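Local coordinates for protein DynE8 (Micromonospora chersina, PDB 4AMO) that is an iterative enediyne polyketide synthase, here represented by its acyltransferase domain, which probably loads acyl units during dynemicin biosynthesis, at residues G174-S179 with V334-A339. Residues are numbered along the deposited sequence; the frame is centred on the assembly and turned at random. Where two conformers were deposited one is given.
Sequences GALGHS and VRFREA
H178 and F336 both hold CG anti to their backbone N, with chi1 -173° and 172°, and this swings the two rings together. H178 lies in a GHSLG sequence that fits the nucleophile elbow of acyltransferases, the tight turn after strand 174-177. S179 would then be the probable nucleophile, and an acetic acid, probably from the crystallisation liquor, lies near it. V334 CG1 sits almost squarely over one face of the H178 imidazole, 3.8 Å from its centroid, as a CH-pi contact. F336 comes to the edge of the same ring. Its CD1 lies 3.5 Å from H178 CD2, and the ring planes are inclined at 53°. H178 NE2 is hydrogen-bonded to N243 OD1 of strand 238-244, which helps fix the ring's rotation. Were H178 an alanine, V334 CG1 and F336 CD1 would probably lose their partner and N243 OD1 this bond. F336 is also covered by L357 and L360 of helix 356-363. The contact thus joins the end of a strand in the parallel sheet to the short strand 334-335 and the helix start that follows it. At the turn, V334 CG2 meets S179 CB at 4.1 Å. Two residues before H178, on strand 174-177, L176 reaches helix 336-342 with both methyl groups. Its CD2 touches F336 CE1 at 3.5 Å, while L176 CD1 packs 3.8 Å from A339 CB.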
loop_
_atom_site.group_PDB
_atom_site.type_symbol
_atom_site.label_atom_id
_atom_site.label_comp_id
_atom_site.label_asym_id
_atom_site.label_seq_id
_atom_site.Cartn_x
_atom_site.Cartn_y
_atom_site.Cartn_z
ATOM N N GLY A 174 10.888 2.598 -5.598
ATOM C CA GLY A 174 11.273 2.093 -4.280
ATOM C C GLY A 174 10.005 1.622 -3.527
ATOM O O GLY A 174 8.888 1.801 -4.037
ATOM N N ALA A 175 10.172 1.021 -2.336
ATOM C CA ALA A 175 9.025 0.461 -1.628
ATOM C C ALA A 175 9.216 0.748 -0.169
ATOM O O ALA A 175 10.341 1.031 0.292
ATOM C CB ALA A 175 8.925 -1.069 -1.850
ATOM N N LEU A 176 8.101 0.689 0.548
ATOM C CA LEU A 176 8.045 0.786 1.997
ATOM C C LEU A 176 7.042 -0.305 2.453
ATOM O O LEU A 176 5.999 -0.458 1.840
ATOM C CB LEU A 176 7.452 2.165 2.276
ATOM C CG LEU A 176 6.864 2.742 3.514
ATOM C CD1 LEU A 176 6.748 4.255 3.217
ATOM C CD2 LEU A 176 5.522 2.080 3.824
ATOM N N GLY A 177 7.338 -0.997 3.550
ATOM C CA GLY A 177 6.429 -1.965 4.152
ATOM C C GLY A 177 6.199 -1.553 5.635
ATOM O O GLY A 177 7.132 -1.213 6.297
ATOM N N HIS A 178 4.961 -1.582 6.041
ATOM C CA HIS A 178 4.527 -1.071 7.329
ATOM C C HIS A 178 4.664 -2.275 8.280
ATOM O O HIS A 178 3.985 -3.273 8.137
ATOM C CB HIS A 178 3.069 -0.640 7.202
ATOM C CG HIS A 178 2.509 0.068 8.404
ATOM N ND1 HIS A 178 2.046 -0.593 9.541
ATOM C CD2 HIS A 178 2.355 1.397 8.645
ATOM C CE1 HIS A 178 1.615 0.305 10.412
ATOM N NE2 HIS A 178 1.810 1.521 9.909
ATOM N N SER A 179 5.343 -2.462 9.194
ATOM C CA SER A 179 5.454 -3.621 10.101
ATOM C C SER A 179 5.715 -4.959 9.335
ATOM O O SER A 179 6.692 -5.083 8.629
ATOM C CB SER A 179 4.232 -3.659 11.057
ATOM O OG SER A 179 3.151 -4.402 10.532
ATOM N N VAL A 334 6.874 1.591 14.713
ATOM C CA VAL A 334 6.772 1.596 13.253
ATOM C C VAL A 334 6.881 3.040 12.792
ATOM O O VAL A 334 6.023 3.881 13.110
ATOM C CB VAL A 334 5.440 1.018 12.727
ATOM C CG1 VAL A 334 5.413 0.990 11.170
ATOM C CG2 VAL A 334 5.194 -0.365 13.292
ATOM N N ARG A 335 7.953 3.334 12.044
ATOM C CA ARG A 335 8.262 4.701 11.611
ATOM C C ARG A 335 7.682 4.949 10.231
ATOM O O ARG A 335 8.416 5.186 9.255
ATOM C CB ARG A 335 9.778 4.876 11.545
ATOM C CG ARG A 335 10.435 4.623 12.918
ATOM C CD ARG A 335 11.899 5.093 12.928
ATOM N NE ARG A 335 12.387 4.874 14.257
ATOM C CZ ARG A 335 12.287 5.767 15.218
ATOM N NH1 ARG A 335 11.736 6.956 14.968
ATOM N NH2 ARG A 335 12.719 5.465 16.439
ATOM N N PHE A 336 6.376 4.869 10.136
ATOM C CA PHE A 336 5.766 4.956 8.833
ATOM C C PHE A 336 5.838 6.410 8.375
ATOM O O PHE A 336 6.110 6.649 7.201
ATOM C CB PHE A 336 4.286 4.489 8.891
ATOM C CG PHE A 336 3.546 4.736 7.582
ATOM C CD1 PHE A 336 3.680 3.840 6.538
ATOM C CD2 PHE A 336 2.728 5.874 7.414
ATOM C CE1 PHE A 336 3.024 4.005 5.316
ATOM C CE2 PHE A 336 2.054 6.066 6.219
ATOM C CZ PHE A 336 2.212 5.144 5.153
ATOM N N ARG A 337 5.520 7.366 9.255
ATOM C CA ARG A 337 5.562 8.816 8.860
ATOM C C ARG A 337 6.931 9.165 8.208
ATOM O O ARG A 337 6.978 9.765 7.126
ATOM C CB ARG A 337 5.306 9.722 10.081
ATOM C CG ARG A 337 5.421 11.226 9.875
ATOM C CD ARG A 337 5.169 11.943 11.246
ATOM N NE ARG A 337 6.199 11.541 12.238
ATOM C CZ ARG A 337 7.450 11.979 12.219
ATOM N NH1 ARG A 337 7.830 12.857 11.283
ATOM N NH2 ARG A 337 8.326 11.567 13.122
ATOM N N GLU A 338 8.042 8.796 8.851
ATOM C CA GLU A 338 9.385 9.090 8.330
ATOM C C GLU A 338 9.708 8.359 7.036
ATOM O O GLU A 338 10.261 8.949 6.107
ATOM C CB GLU A 338 10.482 8.737 9.362
ATOM C CG GLU A 338 10.480 9.665 10.579
ATOM C CD GLU A 338 11.260 8.934 11.710
ATOM O OE1 GLU A 338 12.509 9.024 11.665
ATOM O OE2 GLU A 338 10.660 8.202 12.570
ATOM N N ALA A 339 9.401 7.073 6.981
ATOM C CA ALA A 339 9.643 6.257 5.773
ATOM C C ALA A 339 8.880 6.812 4.555
ATOM O O ALA A 339 9.427 6.859 3.432
ATOM C CB ALA A 339 9.216 4.822 6.014
#